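Local coordinates for protein nicotinate-nucleotide pyrophosphorylase (Francisella tularensis subsp. tularensis, PDB 3TQV) that probably catalyses the transfer of a phosphoribosyl group to quinolinate, with loss of carbon dioxide, to give nicotinate mononucleotide for NAD(+) biosynthesis, at residues D140-K143 against F148-A151; L150-A155 against A271-I276; F162-G167 against A244-G249; G249-N254 against I267-I272. All blocks are in the same frame, centred on the assembly; numbering follows the deposited sequence.

Contact 1 (D140-K143 against F148-A151); sequences DTRK and FRLA. With PO4 (phosphate ion), chain F.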
loop_
_atom_site.group_PDB
_atom_site.type_symbol
_atom_site.label_atom_id
_atom_site.label_comp_id
_atom_site.label_asym_id
_atom_site.label_seq_id
_atom_site.Cartn_x
_atom_site.Cartn_y
_atom_site.Cartn_z
ATOM N N ASP B 140 0.599 2.532 16.282
ATOM C CA ASP B 140 0.307 2.880 14.902
ATOM C C ASP B 140 -0.630 4.095 14.838
ATOM O O ASP B 140 -0.793 4.804 15.832
ATOM C CB ASP B 140 -0.267 1.686 14.142
ATOM C CG ASP B 140 -1.494 1.087 14.811
ATOM O OD1 ASP B 140 -2.204 1.765 15.591
ATOM O OD2 ASP B 140 -1.748 -0.095 14.530
ATOM N N THR B 141 -1.244 4.325 13.670
ATOM C CA THR B 141 -2.000 5.558 13.400
ATOM C C THR B 141 -3.099 5.235 12.429
ATOM O O THR B 141 -3.358 4.059 12.150
ATOM C CB THR B 141 -1.130 6.604 12.697
ATOM O OG1 THR B 141 -1.028 6.259 11.310
ATOM C CG2 THR B 141 0.278 6.652 13.318
ATOM N N ARG B 142 -3.731 6.273 11.889
ATOM C CA ARG B 142 -4.734 6.074 10.841
ATOM C C ARG B 142 -4.128 6.236 9.430
ATOM O O ARG B 142 -4.847 6.145 8.421
ATOM C CB ARG B 142 -5.950 6.998 11.049
ATOM C CG ARG B 142 -6.840 6.585 12.247
ATOM C CD ARG B 142 -7.787 7.692 12.751
ATOM N NE ARG B 142 -8.643 8.251 11.704
ATOM C CZ ARG B 142 -8.575 9.512 11.255
ATOM N NH1 ARG B 142 -7.689 10.355 11.762
ATOM N NH2 ARG B 142 -9.402 9.942 10.303
ATOM N N LYS B 143 -2.812 6.451 9.356
ATOM C CA LYS B 143 -2.147 6.585 8.058
ATOM C C LYS B 143 -1.992 5.204 7.415
ATOM O O LYS B 143 -0.930 4.572 7.441
ATOM C CB LYS B 143 -0.823 7.348 8.171
ATOM C CG LYS B 143 -0.967 8.778 8.748
ATOM C CD LYS B 143 0.396 9.443 8.903
ATOM C CE LYS B 143 0.321 10.971 8.852
ATOM N NZ LYS B 143 -0.513 11.454 9.972
ATOM N N PHE B 148 -7.732 -1.175 4.081
ATOM C CA PHE B 148 -6.814 -2.075 4.764
ATOM C C PHE B 148 -6.543 -1.559 6.157
ATOM O O PHE B 148 -5.447 -1.758 6.681
ATOM C CB PHE B 148 -5.482 -2.164 4.014
ATOM C CG PHE B 148 -5.536 -3.018 2.789
ATOM C CD1 PHE B 148 -5.081 -4.330 2.830
ATOM C CD2 PHE B 148 -6.041 -2.507 1.598
ATOM C CE1 PHE B 148 -5.143 -5.149 1.711
ATOM C CE2 PHE B 148 -6.097 -3.297 0.452
ATOM C CZ PHE B 148 -5.639 -4.639 0.504
ATOM N N ARG B 149 -7.531 -0.888 6.742
ATOM C CA ARG B 149 -7.389 -0.367 8.095
ATOM C C ARG B 149 -7.129 -1.495 9.083
ATOM O O ARG B 149 -6.099 -1.521 9.755
ATOM C CB ARG B 149 -8.641 0.406 8.506
ATOM C CG ARG B 149 -8.792 0.583 10.000
ATOM C CD ARG B 149 -7.905 1.669 10.582
ATOM N NE ARG B 149 -8.350 2.984 10.133
ATOM C CZ ARG B 149 -7.576 3.803 9.442
ATOM N NH1 ARG B 149 -6.337 3.430 9.156
ATOM N NH2 ARG B 149 -8.025 4.978 9.044
ATOM N N LEU B 150 -8.063 -2.438 9.151
ATOM C CA LEU B 150 -7.943 -3.547 10.081
ATOM C C LEU B 150 -6.802 -4.500 9.694
ATOM O O LEU B 150 -6.037 -4.962 10.547
ATOM C CB LEU B 150 -9.284 -4.282 10.201
ATOM C CG LEU B 150 -10.356 -3.505 10.979
ATOM C CD1 LEU B 150 -11.685 -4.245 10.946
ATOM C CD2 LEU B 150 -9.932 -3.230 12.429
ATOM N N ALA B 151 -6.687 -4.768 8.398
ATOM C CA ALA B 151 -5.624 -5.622 7.878
ATOM C C ALA B 151 -4.253 -5.134 8.327
ATOM O O ALA B 151 -3.415 -5.939 8.739
ATOM C CB ALA B 151 -5.700 -5.703 6.341
HETATM P P PO4 F . -4.884 9.090 14.442
HETATM O O1 PO4 F . -3.884 9.698 15.377
HETATM O O2 PO4 F . -4.184 8.357 13.331
HETATM O O3 PO4 F . -5.762 8.145 15.203
HETATM O O4 PO4 F . -5.743 10.177 13.871
#
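Arg149 lays one face of its guanidinium over the first carbons of the Arg142 side chain, with Arg142 CB 3.5 Å from Arg149 NH2 and Arg142 CG displaced toward the rim of the plane. The arginine can do this because its chain is bent at chi2 and chi3 (78° and 69°), which brings the head from the start of helix 149-159 to the loop after strand 137-139. Its amino groups then point at one backbone oxygen. Arg149 NH1 lies 3.2 Å from Arg142 O, though the place of NH1 is uncertain, and Arg149 NH2 adds a weak bond of 3.4 Å to the same Arg142 O. Asn112 of the second subunit donates to that oxygen as well.

Arg142 itself works in another direction. Its backbone N gives a 2.6 Å bond to O2 of the phosphate ion, and its NH1 meets phosphate O4 at 2.9 Å, close to the guanidinium plane, while NH2 forms a salt bridge with Asp30 of the second subunit. Next to it, Thr141 OG1 accepts a 2.7 Å hydrogen bond from Lys143 N, forming an ST turn. Thr141, Arg142 and Lys143 are predicted substrate-binding residues, so the chemistry implies an anion pocket: Arg142 grips the phosphate from backbone and side chain, while Arg149 may help hold its carbonyl.

Contact 2 (L150-A155 against A271-I276); sequences LAQKYA and AITKHI. With PO4 (phosphate ion), chain E.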
loop_
_atom_site.group_PDB
_atom_site.type_symbol
_atom_site.label_atom_id
_atom_site.label_comp_id
_atom_site.label_asym_id
_atom_site.label_seq_id
_atom_site.Cartn_x
_atom_site.Cartn_y
_atom_site.Cartn_z
ATOM N N LEU B 150 -8.063 -2.438 9.151
ATOM C CA LEU B 150 -7.943 -3.547 10.081
ATOM C C LEU B 150 -6.802 -4.500 9.694
ATOM O O LEU B 150 -6.037 -4.962 10.547
ATOM C CB LEU B 150 -9.284 -4.282 10.201
ATOM C CG LEU B 150 -10.356 -3.505 10.979
ATOM C CD1 LEU B 150 -11.685 -4.245 10.946
ATOM C CD2 LEU B 150 -9.932 -3.230 12.429
ATOM N N ALA B 151 -6.687 -4.768 8.398
ATOM C CA ALA B 151 -5.624 -5.622 7.878
ATOM C C ALA B 151 -4.253 -5.134 8.327
ATOM O O ALA B 151 -3.415 -5.939 8.739
ATOM C CB ALA B 151 -5.700 -5.703 6.341
ATOM N N GLN B 152 -4.024 -3.819 8.257
ATOM C CA GLN B 152 -2.755 -3.241 8.715
ATOM C C GLN B 152 -2.597 -3.139 10.258
ATOM O O GLN B 152 -1.498 -3.244 10.785
ATOM C CB GLN B 152 -2.496 -1.891 8.033
ATOM C CG GLN B 152 -2.242 -2.021 6.530
ATOM C CD GLN B 152 -1.354 -0.908 5.968
ATOM O OE1 GLN B 152 -0.148 -1.103 5.735
ATOM N NE2 GLN B 152 -1.947 0.264 5.751
ATOM N N LYS B 153 -3.691 -2.919 10.972
ATOM C CA LYS B 153 -3.659 -2.949 12.427
ATOM C C LYS B 153 -3.218 -4.350 12.865
ATOM O O LYS B 153 -2.408 -4.520 13.779
ATOM C CB LYS B 153 -5.047 -2.633 12.986
ATOM C CG LYS B 153 -5.558 -1.221 12.694
ATOM C CD LYS B 153 -4.857 -0.201 13.565
ATOM C CE LYS B 153 -5.401 1.198 13.388
ATOM N NZ LYS B 153 -4.585 2.205 14.144
ATOM N N TYR B 154 -3.751 -5.352 12.183
ATOM C CA TYR B 154 -3.372 -6.731 12.433
ATOM C C TYR B 154 -1.878 -6.963 12.125
ATOM O O TYR B 154 -1.146 -7.529 12.940
ATOM C CB TYR B 154 -4.278 -7.687 11.635
ATOM C CG TYR B 154 -3.936 -9.135 11.811
ATOM C CD1 TYR B 154 -4.141 -9.772 13.025
ATOM C CD2 TYR B 154 -3.389 -9.875 10.764
ATOM C CE1 TYR B 154 -3.812 -11.095 13.197
ATOM C CE2 TYR B 154 -3.060 -11.211 10.924
ATOM C CZ TYR B 154 -3.271 -11.814 12.147
ATOM O OH TYR B 154 -2.945 -13.148 12.325
ATOM N N ALA B 155 -1.420 -6.519 10.960
ATOM C CA ALA B 155 -0.013 -6.683 10.613
ATOM C C ALA B 155 0.863 -6.053 11.676
ATOM O O ALA B 155 1.865 -6.620 12.090
ATOM C CB ALA B 155 0.284 -6.063 9.256
ATOM N N ALA B 271 4.913 5.675 9.761
ATOM C CA ALA B 271 5.776 5.106 8.723
ATOM C C ALA B 271 5.481 3.631 8.530
ATOM O O ALA B 271 5.648 3.089 7.445
ATOM C CB ALA B 271 7.262 5.336 9.049
ATOM N N ILE B 272 5.007 2.991 9.589
ATOM C CA ILE B 272 4.831 1.544 9.559
ATOM C C ILE B 272 3.614 1.087 8.760
ATOM O O ILE B 272 3.467 -0.100 8.506
ATOM C CB ILE B 272 4.810 0.945 10.977
ATOM C CG1 ILE B 272 3.662 1.531 11.788
ATOM C CG2 ILE B 272 6.141 1.214 11.692
ATOM C CD1 ILE B 272 3.480 0.860 13.132
ATOM N N THR B 273 2.768 2.028 8.343
ATOM C CA THR B 273 1.568 1.710 7.560
ATOM C C THR B 273 1.475 2.519 6.276
ATOM O O THR B 273 1.054 2.007 5.251
ATOM C CB THR B 273 0.242 1.876 8.373
ATOM O OG1 THR B 273 0.375 2.906 9.362
ATOM C CG2 THR B 273 -0.136 0.580 9.047
ATOM N N LYS B 274 1.833 3.792 6.372
ATOM C CA LYS B 274 1.988 4.730 5.256
ATOM C C LYS B 274 2.771 4.192 4.046
ATOM O O LYS B 274 2.333 4.289 2.896
ATOM C CB LYS B 274 2.773 5.923 5.795
ATOM C CG LYS B 274 2.437 7.222 5.192
ATOM C CD LYS B 274 2.834 8.340 6.139
ATOM C CE LYS B 274 4.302 8.301 6.452
ATOM N NZ LYS B 274 4.615 9.544 7.177
ATOM N N HIS B 275 3.965 3.677 4.312
ATOM C CA HIS B 275 4.820 3.139 3.266
ATOM C C HIS B 275 4.672 1.628 3.249
ATOM O O HIS B 275 4.176 1.044 4.208
ATOM C CB HIS B 275 6.282 3.515 3.524
ATOM C CG HIS B 275 6.503 4.979 3.739
ATOM N ND1 HIS B 275 5.769 5.947 3.087
ATOM C CD2 HIS B 275 7.366 5.643 4.542
ATOM C CE1 HIS B 275 6.180 7.144 3.468
ATOM N NE2 HIS B 275 7.146 6.987 4.353
ATOM N N ILE B 276 5.089 1.001 2.153
ATOM C CA ILE B 276 5.171 -0.453 2.081
ATOM C C ILE B 276 6.501 -0.908 1.498
ATOM O O ILE B 276 6.869 -0.523 0.393
ATOM C CB ILE B 276 4.071 -1.063 1.213
ATOM C CG1 ILE B 276 2.679 -0.566 1.638
ATOM C CG2 ILE B 276 4.129 -2.558 1.317
ATOM C CD1 ILE B 276 2.168 -1.140 2.967
HETATM P P PO4 E . 3.656 10.412 11.152
HETATM O O1 PO4 E . 4.691 11.458 11.462
HETATM O O2 PO4 E . 3.999 9.798 9.828
HETATM O O3 PO4 E . 3.678 9.410 12.277
HETATM O O4 PO4 E . 2.275 11.014 11.102
#
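Gln152, a polar residue, carries almost the whole of this meeting between two helices, yet its clear contacts are made by its carbon chain against a threonine methyl. Gln152 lies obliquely over Thr273: the methyl Thr273 CG2 is 3.6 Å from Gln152 CB and equally 3.6 Å from Gln152 CD, so it nestles against both the first carbon and the amide carbon. The chain is swung beside its backbone N (chi1 -67°) and runs on extended, which carries the amide past the methyl to the backbone carbonyl, with Gln152 CD 3.8 Å from Thr273 O. Ile276 brings its terminal methyl, CD1, against the same amide end.

The other branch of Thr273 is engaged differently. Its OG1 hydrogen-bonds to the backbone carbonyl of Lys143, which ties helix 271-274 to the loop after strand 137-139. Lys274 heads away from helix 149-159 and bends at chi3 (59°), so that Lys274 NZ reaches the phosphate ion at O2, 2.7 Å off. Beyond the helix, Ile276 packs on its own counterpart in the second subunit and shares backbone hydrogen bonds with that chain.

The contact joins the helix after the first strand of the barrel to the short helix after the last strand; strands 137-139 and 266-268 are neighbours in the parallel sheet. Its chemistry implies a division of labour within a buried joint: methyl and methylene groups fit the two helices together, the threonine hydroxyl is satisfied by a loop carbonyl, and Lys274, pointing the other way, binds the phosphate ion, which probably marks an anion site.

Contact 3 (F162-G167 against A244-G249); sequences FNHRIG and ALEVSG. With PO4 (phosphate ion), chain F.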
loop_
_atom_site.group_PDB
_atom_site.type_symbol
_atom_site.label_atom_id
_atom_site.label_comp_id
_atom_site.label_asym_id
_atom_site.label_seq_id
_atom_site.Cartn_x
_atom_site.Cartn_y
_atom_site.Cartn_z
ATOM N N PHE B 162 1.609 -2.181 18.947
ATOM C CA PHE B 162 0.265 -2.139 19.503
ATOM C C PHE B 162 -0.590 -1.047 18.826
ATOM O O PHE B 162 -0.066 -0.051 18.284
ATOM C CB PHE B 162 0.295 -1.941 21.029
ATOM C CG PHE B 162 1.102 -2.979 21.775
ATOM C CD1 PHE B 162 0.504 -4.137 22.254
ATOM C CD2 PHE B 162 2.458 -2.790 22.005
ATOM C CE1 PHE B 162 1.252 -5.100 22.945
ATOM C CE2 PHE B 162 3.201 -3.736 22.685
ATOM C CZ PHE B 162 2.595 -4.894 23.163
ATOM N N ASN B 163 -1.909 -1.245 18.883
ATOM C CA ASN B 163 -2.854 -0.426 18.155
ATOM C C ASN B 163 -3.290 0.840 18.883
ATOM O O ASN B 163 -3.956 0.784 19.909
ATOM C CB ASN B 163 -4.088 -1.255 17.799
ATOM C CG ASN B 163 -3.761 -2.455 16.913
ATOM O OD1 ASN B 163 -2.910 -2.373 16.030
ATOM N ND2 ASN B 163 -4.441 -3.575 17.148
ATOM N N HIS B 164 -2.914 1.988 18.331
ATOM C CA HIS B 164 -3.574 3.252 18.632
ATOM C C HIS B 164 -5.021 3.079 18.175
ATOM O O HIS B 164 -5.375 2.033 17.648
ATOM C CB HIS B 164 -2.894 4.364 17.851
ATOM C CG HIS B 164 -3.380 5.737 18.185
ATOM N ND1 HIS B 164 -3.065 6.372 19.364
ATOM C CD2 HIS B 164 -4.129 6.610 17.477
ATOM C CE1 HIS B 164 -3.612 7.572 19.376
ATOM N NE2 HIS B 164 -4.258 7.744 18.239
ATOM N N ARG B 165 -5.862 4.085 18.366
ATOM C CA ARG B 165 -7.284 3.892 18.097
ATOM C C ARG B 165 -7.528 3.342 16.687
ATOM O O ARG B 165 -6.804 3.671 15.755
ATOM C CB ARG B 165 -8.054 5.190 18.314
ATOM C CG ARG B 165 -7.512 6.351 17.519
ATOM C CD ARG B 165 -8.420 7.562 17.585
ATOM N NE ARG B 165 -8.042 8.561 16.586
ATOM C CZ ARG B 165 -8.722 9.677 16.324
ATOM N NH1 ARG B 165 -9.841 9.964 16.986
ATOM N NH2 ARG B 165 -8.267 10.506 15.388
ATOM N N ILE B 166 -8.540 2.500 16.521
ATOM C CA ILE B 166 -8.873 2.018 15.186
ATOM C C ILE B 166 -9.352 3.130 14.249
ATOM O O ILE B 166 -9.011 3.127 13.065
ATOM C CB ILE B 166 -9.937 0.893 15.204
ATOM C CG1 ILE B 166 -9.522 -0.218 16.166
ATOM C CG2 ILE B 166 -10.194 0.369 13.778
ATOM C CD1 ILE B 166 -8.060 -0.641 16.019
ATOM N N GLY B 167 -10.142 4.072 14.761
ATOM C CA GLY B 167 -10.731 5.081 13.898
ATOM C C GLY B 167 -11.234 6.361 14.533
ATOM O O GLY B 167 -10.623 6.881 15.473
ATOM N N ALA B 244 -0.525 9.116 30.505
ATOM C CA ALA B 244 0.241 8.358 29.542
ATOM C C ALA B 244 0.751 9.330 28.473
ATOM O O ALA B 244 0.083 10.309 28.144
ATOM C CB ALA B 244 -0.652 7.300 28.934
ATOM N N LEU B 245 1.948 9.083 27.952
ATOM C CA LEU B 245 2.525 9.958 26.927
ATOM C C LEU B 245 2.843 9.177 25.658
ATOM O O LEU B 245 3.430 8.083 25.719
ATOM C CB LEU B 245 3.817 10.623 27.412
ATOM C CG LEU B 245 3.805 11.825 28.345
ATOM C CD1 LEU B 245 5.236 12.295 28.561
ATOM C CD2 LEU B 245 2.948 12.958 27.804
ATOM N N GLU B 246 2.464 9.760 24.518
ATOM C CA GLU B 246 2.746 9.216 23.188
ATOM C C GLU B 246 3.460 10.281 22.338
ATOM O O GLU B 246 3.003 11.415 22.250
ATOM C CB GLU B 246 1.433 8.746 22.545
ATOM C CG GLU B 246 1.510 8.378 21.074
ATOM C CD GLU B 246 0.132 8.124 20.440
ATOM O OE1 GLU B 246 -0.908 8.527 21.008
ATOM O OE2 GLU B 246 0.089 7.504 19.359
ATOM N N VAL B 247 4.597 9.925 21.740
ATOM C CA VAL B 247 5.416 10.894 20.983
ATOM C C VAL B 247 5.232 10.801 19.466
ATOM O O VAL B 247 5.419 9.747 18.881
ATOM C CB VAL B 247 6.936 10.763 21.297
ATOM C CG1 VAL B 247 7.772 11.503 20.240
ATOM C CG2 VAL B 247 7.259 11.273 22.683
ATOM N N SER B 248 4.864 11.915 18.838
ATOM C CA SER B 248 4.704 11.979 17.385
ATOM C C SER B 248 5.573 13.073 16.793
ATOM O O SER B 248 5.632 14.172 17.335
ATOM C CB SER B 248 3.251 12.251 17.014
ATOM O OG SER B 248 3.114 12.398 15.615
ATOM N N GLY B 249 6.238 12.780 15.682
ATOM C CA GLY B 249 7.111 13.752 15.046
ATOM C C GLY B 249 7.817 13.126 13.864
ATOM O O GLY B 249 9.041 13.008 13.863
HETATM P P PO4 F . -4.884 9.090 14.442
HETATM O O1 PO4 F . -3.884 9.698 15.377
HETATM O O2 PO4 F . -4.184 8.357 13.331
HETATM O O3 PO4 F . -5.762 8.145 15.203
HETATM O O4 PO4 F . -5.743 10.177 13.871
#
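The His164 ring has phosphate atom O3 at its edge, near the ring plane, and the Glu246 carboxylate approaching it obliquely, whereas the Arg165 guanidinium offers an edge to the same phosphate and has the backbone carbon of Gly167 above one face, offset toward the rim. Both belong to the open alpha/beta barrel of the C-terminal domain, where the loop between helix 149-159 and strand 171-174 faces strand 244-248 across the site. The two side chains that touch cross at about a right angle, with ring and carboxylate planes 54° apart; His164 CG stands 4.1 Å from Glu246 OE2.

Each reaches out from its backbone in the same manner. Glu246 runs fully extended from the middle of its strand, while His164 places CG anti to its own N (chi1 -174°), which sends the imidazole between the loop and the sheet. Glu246 also lies near Glu202, so the ring borders a region probably rich in negative charge on one side and the anion site on the other.

Arg165, a predicted substrate-binding residue, contributes to that anion site, as does Arg142, and its NH1 is held by the backbone carbonyl of Ala171. Fixed in this way, the guanidinium grips two phosphate oxygens at once: Arg165 NH2 meets O4 at 3.0 Å, and Arg165 NE meets O3 at 2.7 Å, with an N-H...O angle of 178°.

Contact 4 (G249-N254 against I267-I272); sequences GNIDRN and ISVGAI. With PO4 (phosphate ion), chain E.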
loop_
_atom_site.group_PDB
_atom_site.type_symbol
_atom_site.label_atom_id
_atom_site.label_comp_id
_atom_site.label_asym_id
_atom_site.label_seq_id
_atom_site.Cartn_x
_atom_site.Cartn_y
_atom_site.Cartn_z
ATOM N N GLY B 249 6.238 12.780 15.682
ATOM C CA GLY B 249 7.111 13.752 15.046
ATOM C C GLY B 249 7.817 13.126 13.864
ATOM O O GLY B 249 9.041 13.008 13.863
ATOM N N ASN B 250 7.026 12.712 12.877
ATOM C CA ASN B 250 7.505 12.001 11.690
ATOM C C ASN B 250 8.658 11.046 11.990
ATOM O O ASN B 250 9.764 11.227 11.496
ATOM C CB ASN B 250 7.897 13.008 10.597
ATOM C CG ASN B 250 8.133 12.354 9.241
ATOM O OD1 ASN B 250 7.684 11.229 8.985
ATOM N ND2 ASN B 250 8.835 13.063 8.363
ATOM N N ILE B 251 8.388 10.025 12.791
ATOM C CA ILE B 251 9.437 9.140 13.297
ATOM C C ILE B 251 9.740 7.939 12.394
ATOM O O ILE B 251 8.834 7.334 11.820
ATOM C CB ILE B 251 9.090 8.681 14.719
ATOM C CG1 ILE B 251 9.017 9.908 15.632
ATOM C CG2 ILE B 251 10.098 7.682 15.224
ATOM C CD1 ILE B 251 8.308 9.661 16.949
ATOM N N ASP B 252 11.028 7.627 12.264
ATOM C CA ASP B 252 11.510 6.506 11.456
ATOM C C ASP B 252 12.637 5.738 12.169
ATOM O O ASP B 252 13.038 6.080 13.288
ATOM C CB ASP B 252 11.983 6.994 10.072
ATOM C CG ASP B 252 13.180 7.956 10.152
ATOM O OD1 ASP B 252 14.324 7.530 9.898
ATOM O OD2 ASP B 252 12.986 9.147 10.463
ATOM N N ARG B 253 13.151 4.710 11.500
ATOM C CA ARG B 253 14.224 3.874 12.028
ATOM C C ARG B 253 15.458 4.662 12.455
ATOM O O ARG B 253 16.332 4.140 13.150
ATOM C CB ARG B 253 14.627 2.835 10.981
ATOM C CG ARG B 253 15.091 3.450 9.677
ATOM C CD ARG B 253 15.244 2.423 8.574
ATOM N NE ARG B 253 16.352 2.785 7.701
ATOM C CZ ARG B 253 16.380 3.876 6.941
ATOM N NH1 ARG B 253 15.351 4.717 6.937
ATOM N NH2 ARG B 253 17.440 4.128 6.183
ATOM N N ASN B 254 15.533 5.917 12.041
ATOM C CA ASN B 254 16.704 6.731 12.336
ATOM C C ASN B 254 16.529 7.719 13.488
ATOM O O ASN B 254 17.507 8.295 13.963
ATOM C CB ASN B 254 17.201 7.443 11.074
ATOM C CG ASN B 254 17.802 6.478 10.067
ATOM O OD1 ASN B 254 18.877 5.921 10.293
ATOM N ND2 ASN B 254 17.110 6.271 8.954
ATOM N N ILE B 267 5.564 5.530 21.369
ATOM C CA ILE B 267 6.009 6.267 20.193
ATOM C C ILE B 267 5.077 5.984 19.012
ATOM O O ILE B 267 4.976 4.846 18.553
ATOM C CB ILE B 267 7.445 5.879 19.803
ATOM C CG1 ILE B 267 8.414 6.270 20.918
ATOM C CG2 ILE B 267 7.840 6.530 18.482
ATOM C CD1 ILE B 267 9.848 5.893 20.644
ATOM N N SER B 268 4.375 7.013 18.545
ATOM C CA SER B 268 3.511 6.881 17.375
ATOM C C SER B 268 4.352 6.944 16.111
ATOM O O SER B 268 5.294 7.730 16.017
ATOM C CB SER B 268 2.457 7.992 17.343
ATOM O OG SER B 268 1.423 7.675 16.423
ATOM N N VAL B 269 4.010 6.116 15.140
ATOM C CA VAL B 269 4.773 6.030 13.909
ATOM C C VAL B 269 3.831 5.704 12.758
ATOM O O VAL B 269 3.259 4.613 12.696
ATOM C CB VAL B 269 5.872 4.952 13.999
ATOM C CG1 VAL B 269 6.603 4.816 12.679
ATOM C CG2 VAL B 269 6.861 5.293 15.091
ATOM N N GLY B 270 3.652 6.656 11.854
ATOM C CA GLY B 270 2.823 6.437 10.689
ATOM C C GLY B 270 3.588 5.636 9.664
ATOM O O GLY B 270 3.001 4.982 8.809
ATOM N N ALA B 271 4.913 5.675 9.761
ATOM C CA ALA B 271 5.776 5.106 8.723
ATOM C C ALA B 271 5.481 3.631 8.530
ATOM O O ALA B 271 5.648 3.089 7.445
ATOM C CB ALA B 271 7.262 5.336 9.049
ATOM N N ILE B 272 5.007 2.991 9.589
ATOM C CA ILE B 272 4.831 1.544 9.559
ATOM C C ILE B 272 3.614 1.087 8.760
ATOM O O ILE B 272 3.467 -0.100 8.506
ATOM C CB ILE B 272 4.810 0.945 10.977
ATOM C CG1 ILE B 272 3.662 1.531 11.788
ATOM C CG2 ILE B 272 6.141 1.214 11.692
ATOM C CD1 ILE B 272 3.480 0.860 13.132
HETATM P P PO4 E . 3.656 10.412 11.152
HETATM O O1 PO4 E . 4.691 11.458 11.462
HETATM O O2 PO4 E . 3.999 9.798 9.828
HETATM O O3 PO4 E . 3.678 9.410 12.277
HETATM O O4 PO4 E . 2.275 11.014 11.102
HETATM O O HOH W 1 5.708 10.305 14.398
HETATM O O HOH W 2 6.172 7.909 10.914
#
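The backbones of 249-254 and 267-272 draw nearest at Ile251 and Val269, whose CA atoms are 5.6 Å apart, and two waters bridge them. One accepts from the backbone N of Gly249 and of Ile251, with Ser268 O and phosphate O3 within its reach. The other accepts from Ala271 N at 2.8 Å and lies close to Ile251 O and phosphate O2.

Ile251 is the side chain that fills the joint. Its CD1 end meets Ile267 CG2 at 3.5 Å, and its other branch, Ile251 CG2, faces Val269 CG2 at 4.0 Å; in both pairs the chains cross at about a right angle. With CG1 swung beside its backbone N (chi1 -62°), CD1 reaches Ile267 while CG2 lies against Val269 and also near Ile267. Val269 CG1 and the methyl of Ala271 border the carbonyl of Ile251. Farther along comes an Asx turn: Asn254 N bonds to Asp252 OD1 at 2.9 Å, coming from above the carboxylate plane.

Gly270 N donates to phosphate O3 at 2.8 Å, consistent with the substrate site to which 248-250 and 269-271 are predicted to contribute and with the loops at strand ends that hold phosphate in many barrels. Around this, Ile256 and Ile259 of helix 256-260 close over Ile251 and Ile267, Leu127 of helix 100-130 abuts Val269, and strand 266-268 runs between strands 137-139 and 244-248.

In the fold
The four contacts probably border one substrate pocket of the C-terminal barrel but differ with depth. Contacts 2 and 4 are buried and share Ala271 and Ile272; contact 4 packs isoleucine and valine and adds bridging waters, while contact 2 sets a glutamine chain against a threonine methyl. Contacts 1 and 3 are partly buried and charged, and both hold the same phosphate ion, whereas 2 and 4 hold the other. Helix 149-159 serves contacts 1 and 2, and neighbouring strands 244-248 and 266-268 link 3 with 4. Lys153 of contact 2 joins contacts 1 and 3, bonding to Asp140, Thr141 and the carbonyl of Arg165. The second subunit touches contacts 1, 2 and 3, but not contact 4.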